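Local structure of Non-reducing end beta-L-arabinofuranosidase (Bacteroides thetaiotaomicron, 5MQO) at residues I240-R253 with R299-E313. The protein is a gut-bacterial glycoside hydrolase of family GH127, linked to the breakdown of plant pectin and probably acting as an aceric acidase. Residues are numbered along the deposited sequence; the frame is centred on the assembly and turned at random.
Sequences ICPSHYMGVVEMYR and RANYLYAGVADVYAE
Arg253 reaches from helix 243-253 to two acids on helix 299-313. Its chain runs extended from CG to NE, and NE gives a nearly straight bond (163°) to Glu313 OE2 at 2.7 Å, in the guanidinium plane. NH1 and NH2 both converge on Asp309 OD1, 2.8 and 2.7 Å away, from the same face of a carboxylate turned almost perpendicular to the guanidinium (84°). NH1 also bonds Glu250 OE2, so three acids fix the group's rotation. Asp309 OD2 pairs with Arg394 and Glu250 OE1 with Arg206, so the charges of the network are probably largely balanced; Glu313 OE2 also meets Ser31.

The apolar contacts run on from there toward the N-terminal ends of the segments. Val249 lays CG1 over the rim of one guanidinium face and sets CG2 against Val310 CG2. Met246 is a knob among Tyr302, Ala305, Gly306 and Asp309, its SD 3.6 Å from Ala305 CB. Gly306 lets the backbones close in: Tyr245 CB lies 3.8 Å from its CA. Farther along, Pro242 CB packs on Tyr302 CB (3.6 Å).

The two segments run nearly parallel, their axes 21° apart and 8.1 Å at closest approach, in the helical GH127 catalytic domain, flanked by helices 258-270, 317-333 and 382-399.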
ATOM      1  N   ILE A 240       0.769 -19.568  -8.771  1.00159.41           N
ATOM      2  CA  ILE A 240       1.334 -19.202  -7.420  1.00158.06           C
ATOM      3  C   ILE A 240       2.028 -17.800  -7.481  1.00166.69           C
ATOM      4  O   ILE A 240       2.285 -17.191  -6.427  1.00174.69           O
ATOM      5  CB  ILE A 240       2.234 -20.339  -6.754  1.00145.60           C
ATOM      6  CG1 ILE A 240       1.364 -21.436  -6.101  1.00135.20           C
ATOM      7  CG2 ILE A 240       3.181 -19.797  -5.669  1.00142.40           C
ATOM      8  CD1 ILE A 240       2.119 -22.621  -5.509  1.00126.48           C
ATOM      9  N   CYS A 241       2.317 -17.298  -8.698  1.00156.99           N
ATOM     10  CA  CYS A 241       2.459 -15.852  -8.922  1.00144.34           C
ATOM     11  C   CYS A 241       1.060 -15.216  -9.016  1.00136.91           C
ATOM     12  O   CYS A 241       0.315 -15.478  -9.975  1.00126.16           O
ATOM     13  CB  CYS A 241       3.275 -15.524 -10.171  1.00141.58           C
ATOM     14  SG  CYS A 241       4.167 -13.971  -9.970  1.00140.38           S
ATOM     15  N   PRO A 242       0.694 -14.391  -8.011  1.00132.21           N
ATOM     16  CA  PRO A 242      -0.643 -13.788  -7.965  1.00127.09           C
ATOM     17  C   PRO A 242      -0.746 -12.401  -8.627  1.00117.49           C
ATOM     18  O   PRO A 242      -1.847 -11.859  -8.743  1.00114.40           O
ATOM     19  CB  PRO A 242      -0.888 -13.687  -6.469  1.00130.70           C
ATOM     20  CG  PRO A 242       0.473 -13.347  -5.924  1.00131.56           C
ATOM     21  CD  PRO A 242       1.485 -14.013  -6.815  1.00129.13           C
ATOM     22  N   SER A 243       0.397 -11.831  -9.021  1.00109.27           N
ATOM     23  CA  SER A 243       0.470 -10.714  -9.962  1.00107.83           C
ATOM     24  C   SER A 243      -0.386 -10.960 -11.205  1.00103.30           C
ATOM     25  O   SER A 243      -1.002 -10.044 -11.741  1.00101.12           O
ATOM     26  CB  SER A 243       1.923 -10.532 -10.430  1.00111.10           C
ATOM     27  OG  SER A 243       2.380 -11.663 -11.189  1.00109.27           O
ATOM     28  N   HIS A 244      -0.376 -12.206 -11.664  1.00 99.91           N
ATOM     29  CA  HIS A 244      -1.091 -12.645 -12.865  1.00101.34           C
ATOM     30  C   HIS A 244      -2.521 -12.123 -13.014  1.00 92.73           C
ATOM     31  O   HIS A 244      -2.892 -11.709 -14.102  1.00 92.41           O
ATOM     32  CB  HIS A 244      -1.139 -14.190 -12.927  1.00108.22           C
ATOM     33  CG  HIS A 244       0.160 -14.830 -13.315  1.00114.92           C
ATOM     34  ND1 HIS A 244       0.232 -16.104 -13.842  1.00115.23           N
ATOM     35  CD2 HIS A 244       1.435 -14.372 -13.256  1.00119.03           C
ATOM     36  CE1 HIS A 244       1.496 -16.403 -14.085  1.00118.72           C
ATOM     37  NE2 HIS A 244       2.245 -15.369 -13.741  1.00121.58           N
ATOM     38  N   TYR A 245      -3.306 -12.153 -11.935  1.00 84.81           N
ATOM     39  CA  TYR A 245      -4.756 -11.879 -11.999  1.00 80.57           C
ATOM     40  C   TYR A 245      -5.006 -10.433 -12.437  1.00 75.56           C
ATOM     41  O   TYR A 245      -5.841 -10.173 -13.305  1.00 67.24           O
ATOM     42  CB  TYR A 245      -5.422 -12.104 -10.643  1.00 82.16           C
ATOM     43  CG  TYR A 245      -5.401 -13.531 -10.168  1.00 85.27           C
ATOM     44  CD1 TYR A 245      -4.314 -14.028  -9.445  1.00 89.65           C
ATOM     45  CD2 TYR A 245      -6.465 -14.376 -10.410  1.00 85.96           C
ATOM     46  CE1 TYR A 245      -4.269 -15.332  -9.004  1.00 89.74           C
ATOM     47  CE2 TYR A 245      -6.440 -15.682  -9.965  1.00 90.06           C
ATOM     48  CZ  TYR A 245      -5.335 -16.163  -9.264  1.00 91.76           C
ATOM     49  OH  TYR A 245      -5.296 -17.472  -8.805  1.00 91.05           O
ATOM     50  N   MET A 246      -4.255  -9.518 -11.818  1.00 71.22           N
ATOM     51  CA  MET A 246      -4.283  -8.098 -12.132  1.00 69.97           C
ATOM     52  C   MET A 246      -3.727  -7.821 -13.541  1.00 69.04           C
ATOM     53  O   MET A 246      -4.379  -7.140 -14.342  1.00 65.86           O
ATOM     54  CB  MET A 246      -3.523  -7.295 -11.051  1.00 71.59           C
ATOM     55  CG  MET A 246      -4.375  -6.962  -9.821  1.00 73.76           C
ATOM     56  SD  MET A 246      -3.584  -6.333  -8.317  1.00 74.50           S
ATOM     57  CE  MET A 246      -2.208  -5.407  -9.009  1.00 78.12           C
ATOM     58  N   GLY A 247      -2.553  -8.380 -13.847  1.00 66.72           N
ATOM     59  CA  GLY A 247      -1.903  -8.218 -15.160  1.00 64.58           C
ATOM     60  C   GLY A 247      -2.762  -8.599 -16.346  1.00 66.14           C
ATOM     61  O   GLY A 247      -2.774  -7.901 -17.357  1.00 67.00           O
ATOM     62  N   VAL A 248      -3.503  -9.700 -16.204  1.00 66.52           N
ATOM     63  CA  VAL A 248      -4.364 -10.227 -17.270  1.00 65.09           C
ATOM     64  C   VAL A 248      -5.620  -9.361 -17.457  1.00 62.24           C
ATOM     65  O   VAL A 248      -6.022  -9.093 -18.591  1.00 63.83           O
ATOM     66  CB  VAL A 248      -4.662 -11.756 -17.081  1.00 68.47           C
ATOM     67  CG1 VAL A 248      -5.588 -12.024 -15.920  1.00 72.46           C
ATOM     68  CG2 VAL A 248      -5.299 -12.365 -18.317  1.00 70.77           C
ATOM     69  N   VAL A 249      -6.220  -8.889 -16.364  1.00 60.46           N
ATOM     70  CA  VAL A 249      -7.346  -7.939 -16.460  1.00 57.94           C
ATOM     71  C   VAL A 249      -6.842  -6.578 -16.970  1.00 57.25           C
ATOM     72  O   VAL A 249      -7.530  -5.873 -17.733  1.00 54.68           O
ATOM     73  CB  VAL A 249      -8.075  -7.750 -15.115  1.00 57.14           C
ATOM     74  CG1 VAL A 249      -9.156  -6.672 -15.214  1.00 57.81           C
ATOM     75  CG2 VAL A 249      -8.720  -9.049 -14.668  1.00 57.28           C
ATOM     76  N   GLU A 250      -5.642  -6.201 -16.566  1.00 55.13           N
ATOM     77  CA  GLU A 250      -5.105  -4.961 -17.080  1.00 56.92           C
ATOM     78  C   GLU A 250      -4.789  -5.081 -18.590  1.00 57.07           C
ATOM     79  O   GLU A 250      -4.882  -4.110 -19.321  1.00 54.48           O
ATOM     80  CB  GLU A 250      -3.904  -4.504 -16.262  1.00 56.11           C
ATOM     81  CG  GLU A 250      -3.648  -3.012 -16.326  1.00 57.48           C
ATOM     82  CD  GLU A 250      -4.832  -2.160 -15.888  1.00 60.07           C
ATOM     83  OE1 GLU A 250      -5.035  -1.075 -16.503  1.00 59.74           O
ATOM     84  OE2 GLU A 250      -5.538  -2.557 -14.921  1.00 62.97           O
ATOM     85  N   MET A 251      -4.459  -6.276 -19.057  1.00 58.86           N
ATOM     86  CA  MET A 251      -4.258  -6.474 -20.486  1.00 59.68           C
ATOM     87  C   MET A 251      -5.537  -6.456 -21.268  1.00 58.39           C
ATOM     88  O   MET A 251      -5.543  -5.947 -22.394  1.00 57.68           O
ATOM     89  CB  MET A 251      -3.514  -7.755 -20.776  1.00 62.94           C
ATOM     90  CG  MET A 251      -2.026  -7.512 -20.860  1.00 66.10           C
ATOM     91  SD  MET A 251      -1.617  -6.751 -22.436  1.00 70.60           S
ATOM     92  CE  MET A 251       0.127  -6.605 -22.136  1.00 71.10           C
ATOM     93  N   TYR A 252      -6.612  -6.998 -20.697  1.00 56.99           N
ATOM     94  CA  TYR A 252      -7.939  -6.872 -21.335  1.00 58.02           C
ATOM     95  C   TYR A 252      -8.327  -5.407 -21.435  1.00 56.28           C
ATOM     96  O   TYR A 252      -8.672  -4.927 -22.498  1.00 57.21           O
ATOM     97  CB  TYR A 252      -9.005  -7.637 -20.569  1.00 58.56           C
ATOM     98  CG  TYR A 252     -10.428  -7.268 -20.906  1.00 58.92           C
ATOM     99  CD1 TYR A 252     -11.015  -7.641 -22.122  1.00 59.85           C
ATOM    100  CD2 TYR A 252     -11.209  -6.577 -19.986  1.00 60.40           C
ATOM    101  CE1 TYR A 252     -12.343  -7.313 -22.413  1.00 60.40           C
ATOM    102  CE2 TYR A 252     -12.531  -6.242 -20.260  1.00 62.18           C
ATOM    103  CZ  TYR A 252     -13.100  -6.604 -21.472  1.00 61.92           C
ATOM    104  OH  TYR A 252     -14.421  -6.254 -21.682  1.00 62.41           O
ATOM    105  N   ARG A 253      -8.221  -4.703 -20.318  1.00 55.00           N
ATOM    106  CA  ARG A 253      -8.333  -3.248 -20.303  1.00 54.13           C
ATOM    107  C   ARG A 253      -7.533  -2.539 -21.372  1.00 54.11           C
ATOM    108  O   ARG A 253      -8.046  -1.611 -21.977  1.00 55.59           O
ATOM    109  CB  ARG A 253      -7.939  -2.677 -18.937  1.00 53.88           C
ATOM    110  CG  ARG A 253      -9.049  -2.876 -17.909  1.00 53.16           C
ATOM    111  CD  ARG A 253      -8.565  -2.700 -16.505  1.00 50.83           C
ATOM    112  NE  ARG A 253      -9.602  -3.085 -15.570  1.00 50.11           N
ATOM    113  CZ  ARG A 253      -9.408  -3.166 -14.255  1.00 49.85           C
ATOM    114  NH1 ARG A 253      -8.222  -2.857 -13.735  1.00 50.45           N
ATOM    115  NH2 ARG A 253     -10.404  -3.536 -13.450  1.00 48.14           N
ATOM    116  N   ARG A 299      -0.407 -13.681  -1.166  1.00 53.40           N
ATOM    117  CA  ARG A 299      -1.259 -14.453  -2.057  1.00 53.56           C
ATOM    118  C   ARG A 299      -2.727 -14.072  -1.852  1.00 50.41           C
ATOM    119  O   ARG A 299      -3.444 -13.834  -2.816  1.00 50.18           O
ATOM    120  CB  ARG A 299      -1.035 -15.954  -1.858  1.00 59.20           C
ATOM    121  CG  ARG A 299       0.352 -16.476  -2.280  1.00 63.71           C
ATOM    122  CD  ARG A 299       0.429 -17.999  -2.399  1.00 68.55           C
ATOM    123  NE  ARG A 299       1.513 -18.609  -1.608  1.00 78.37           N
ATOM    124  CZ  ARG A 299       1.683 -19.938  -1.392  1.00 87.87           C
ATOM    125  NH1 ARG A 299       0.875 -20.874  -1.922  1.00 89.73           N
ATOM    126  NH2 ARG A 299       2.700 -20.351  -0.642  1.00 88.38           N
ATOM    127  N   ALA A 300      -3.144 -13.970  -0.592  1.00 47.42           N
ATOM    128  CA  ALA A 300      -4.500 -13.571  -0.224  1.00 45.57           C
ATOM    129  C   ALA A 300      -4.894 -12.219  -0.813  1.00 44.42           C
ATOM    130  O   ALA A 300      -5.897 -12.058  -1.509  1.00 42.01           O
ATOM    131  CB  ALA A 300      -4.598 -13.488   1.283  1.00 45.69           C
ATOM    132  N   ASN A 301      -4.098 -11.228  -0.481  1.00 44.36           N
ATOM    133  CA  ASN A 301      -4.458  -9.883  -0.781  1.00 43.73           C
ATOM    134  C   ASN A 301      -4.394  -9.646  -2.290  1.00 46.05           C
ATOM    135  O   ASN A 301      -5.307  -9.025  -2.820  1.00 47.06           O
ATOM    136  CB  ASN A 301      -3.582  -8.919  -0.014  1.00 42.33           C
ATOM    137  CG  ASN A 301      -3.933  -8.835   1.457  1.00 42.51           C
ATOM    138  OD1 ASN A 301      -4.963  -9.335   1.915  1.00 42.21           O
ATOM    139  ND2 ASN A 301      -3.072  -8.160   2.215  1.00 43.36           N
ATOM    140  N   TYR A 302      -3.371 -10.172  -2.977  1.00 47.14           N
ATOM    141  CA  TYR A 302      -3.299 -10.070  -4.449  1.00 49.49           C
ATOM    142  C   TYR A 302      -4.472 -10.777  -5.134  1.00 48.12           C
ATOM    143  O   TYR A 302      -4.998 -10.261  -6.108  1.00 45.76           O
ATOM    144  CB  TYR A 302      -1.935 -10.539  -5.013  1.00 52.00           C
ATOM    145  CG  TYR A 302      -0.847  -9.484  -4.919  1.00 54.30           C
ATOM    146  CD1 TYR A 302      -0.689  -8.542  -5.910  1.00 59.10           C
ATOM    147  CD2 TYR A 302      -0.025  -9.394  -3.826  1.00 56.03           C
ATOM    148  CE1 TYR A 302       0.285  -7.548  -5.829  1.00 61.12           C
ATOM    149  CE2 TYR A 302       0.947  -8.416  -3.733  1.00 59.97           C
ATOM    150  CZ  TYR A 302       1.106  -7.493  -4.740  1.00 62.06           C
ATOM    151  OH  TYR A 302       2.077  -6.516  -4.647  1.00 65.52           O
ATOM    152  N   LEU A 303      -4.896 -11.928  -4.594  1.00 49.13           N
ATOM    153  CA  LEU A 303      -6.146 -12.594  -5.037  1.00 48.72           C
ATOM    154  C   LEU A 303      -7.299 -11.653  -4.912  1.00 49.02           C
ATOM    155  O   LEU A 303      -8.001 -11.441  -5.881  1.00 50.58           O
ATOM    156  CB  LEU A 303      -6.487 -13.856  -4.228  1.00 48.67           C
ATOM    157  CG  LEU A 303      -7.898 -14.482  -4.346  1.00 48.66           C
ATOM    158  CD1 LEU A 303      -8.198 -14.962  -5.742  1.00 48.93           C
ATOM    159  CD2 LEU A 303      -8.066 -15.658  -3.409  1.00 48.87           C
ATOM    160  N   TYR A 304      -7.488 -11.088  -3.720  1.00 48.98           N
ATOM    161  CA  TYR A 304      -8.667 -10.246  -3.470  1.00 50.23           C
ATOM    162  C   TYR A 304      -8.715  -9.038  -4.436  1.00 48.78           C
ATOM    163  O   TYR A 304      -9.776  -8.707  -4.986  1.00 45.81           O
ATOM    164  CB  TYR A 304      -8.799  -9.812  -1.981  1.00 49.17           C
ATOM    165  CG  TYR A 304      -8.669 -10.926  -0.988  1.00 47.84           C
ATOM    166  CD1 TYR A 304      -9.139 -12.193  -1.279  1.00 48.24           C
ATOM    167  CD2 TYR A 304      -8.054 -10.717   0.252  1.00 48.61           C
ATOM    168  CE1 TYR A 304      -9.007 -13.227  -0.387  1.00 48.23           C
ATOM    169  CE2 TYR A 304      -7.934 -11.755   1.167  1.00 48.77           C
ATOM    170  CZ  TYR A 304      -8.413 -13.010   0.832  1.00 47.55           C
ATOM    171  OH  TYR A 304      -8.319 -14.077   1.681  1.00 47.97           O
ATOM    172  N   ALA A 305      -7.551  -8.444  -4.649  1.00 48.22           N
ATOM    173  CA  ALA A 305      -7.372  -7.384  -5.614  1.00 50.25           C
ATOM    174  C   ALA A 305      -7.805  -7.795  -7.007  1.00 51.84           C
ATOM    175  O   ALA A 305      -8.594  -7.095  -7.653  1.00 51.65           O
ATOM    176  CB  ALA A 305      -5.907  -6.995  -5.654  1.00 51.50           C
ATOM    177  N   GLY A 306      -7.251  -8.924  -7.461  1.00 52.09           N
ATOM    178  CA  GLY A 306      -7.517  -9.479  -8.785  1.00 50.80           C
ATOM    179  C   GLY A 306      -8.989  -9.745  -8.989  1.00 50.99           C
ATOM    180  O   GLY A 306      -9.522  -9.459 -10.056  1.00 54.50           O
ATOM    181  N   VAL A 307      -9.654 -10.269  -7.965  1.00 47.99           N
ATOM    182  CA  VAL A 307     -11.090 -10.529  -8.041  1.00 47.75           C
ATOM    183  C   VAL A 307     -11.918  -9.238  -8.192  1.00 47.80           C
ATOM    184  O   VAL A 307     -12.908  -9.215  -8.922  1.00 46.85           O
ATOM    185  CB  VAL A 307     -11.551 -11.377  -6.832  1.00 48.23           C
ATOM    186  CG1 VAL A 307     -13.073 -11.453  -6.710  1.00 48.82           C
ATOM    187  CG2 VAL A 307     -10.982 -12.787  -6.961  1.00 48.78           C
ATOM    188  N   ALA A 308     -11.500  -8.174  -7.510  1.00 47.56           N
ATOM    189  CA  ALA A 308     -12.145  -6.881  -7.616  1.00 46.96           C
ATOM    190  C   ALA A 308     -12.018  -6.358  -9.014  1.00 48.06           C
ATOM    191  O   ALA A 308     -12.960  -5.801  -9.563  1.00 46.91           O
ATOM    192  CB  ALA A 308     -11.543  -5.904  -6.649  1.00 46.68           C
ATOM    193  N   ASP A 309     -10.843  -6.567  -9.591  1.00 50.85           N
ATOM    194  CA  ASP A 309     -10.613  -6.268 -11.005  1.00 50.81           C
ATOM    195  C   ASP A 309     -11.532  -7.052 -11.960  1.00 51.68           C
ATOM    196  O   ASP A 309     -12.070  -6.479 -12.910  1.00 53.12           O
ATOM    197  CB  ASP A 309      -9.128  -6.457 -11.360  1.00 50.14           C
ATOM    198  CG  ASP A 309      -8.333  -5.181 -11.213  1.00 50.02           C
ATOM    199  OD1 ASP A 309      -8.947  -4.094 -11.277  1.00 47.57           O
ATOM    200  OD2 ASP A 309      -7.095  -5.264 -11.064  1.00 51.61           O
ATOM    201  N   VAL A 310     -11.760  -8.336 -11.698  1.00 53.36           N
ATOM    202  CA  VAL A 310     -12.742  -9.093 -12.494  1.00 53.06           C
ATOM    203  C   VAL A 310     -14.134  -8.552 -12.252  1.00 54.35           C
ATOM    204  O   VAL A 310     -14.878  -8.345 -13.223  1.00 55.22           O
ATOM    205  CB  VAL A 310     -12.690 -10.610 -12.246  1.00 52.77           C
ATOM    206  CG1 VAL A 310     -13.887 -11.331 -12.898  1.00 51.84           C
ATOM    207  CG2 VAL A 310     -11.356 -11.148 -12.772  1.00 52.95           C
ATOM    208  N   TYR A 311     -14.467  -8.260 -10.988  1.00 54.92           N
ATOM    209  CA  TYR A 311     -15.780  -7.680 -10.679  1.00 54.52           C
ATOM    210  C   TYR A 311     -16.018  -6.379 -11.452  1.00 53.65           C
ATOM    211  O   TYR A 311     -17.109  -6.159 -11.963  1.00 53.95           O
ATOM    212  CB  TYR A 311     -15.998  -7.461  -9.179  1.00 55.48           C
ATOM    213  CG  TYR A 311     -17.294  -6.752  -8.967  1.00 57.44           C
ATOM    214  CD1 TYR A 311     -18.506  -7.448  -8.999  1.00 59.37           C
ATOM    215  CD2 TYR A 311     -17.329  -5.356  -8.858  1.00 58.43           C
ATOM    216  CE1 TYR A 311     -19.720  -6.773  -8.867  1.00 61.30           C
ATOM    217  CE2 TYR A 311     -18.524  -4.677  -8.724  1.00 59.65           C
ATOM    218  CZ  TYR A 311     -19.704  -5.379  -8.725  1.00 62.22           C
ATOM    219  OH  TYR A 311     -20.835  -4.644  -8.596  1.00 66.11           O
ATOM    220  N   ALA A 312     -14.992  -5.534 -11.553  1.00 53.55           N
ATOM    221  CA  ALA A 312     -15.100  -4.272 -12.298  1.00 54.73           C
ATOM    222  C   ALA A 312     -15.628  -4.456 -13.717  1.00 54.84           C
ATOM    223  O   ALA A 312     -16.296  -3.571 -14.240  1.00 52.09           O
ATOM    224  CB  ALA A 312     -13.753  -3.576 -12.364  1.00 53.90           C
ATOM    225  N   GLU A 313     -15.285  -5.599 -14.313  1.00 54.79           N
ATOM    226  CA  GLU A 313     -15.639  -5.933 -15.678  1.00 55.09           C
ATOM    227  C   GLU A 313     -16.915  -6.744 -15.773  1.00 54.20           C
ATOM    228  O   GLU A 313     -17.689  -6.492 -16.678  1.00 55.50           O
ATOM    229  CB  GLU A 313     -14.481  -6.697 -16.376  1.00 55.69           C
ATOM    230  CG  GLU A 313     -13.094  -6.061 -16.218  1.00 54.84           C
ATOM    231  CD  GLU A 313     -13.025  -4.598 -16.661  1.00 56.74           C
ATOM    232  OE1 GLU A 313     -13.792  -4.198 -17.597  1.00 57.76           O
ATOM    233  OE2 GLU A 313     -12.183  -3.843 -16.090  1.00 55.86           O
TER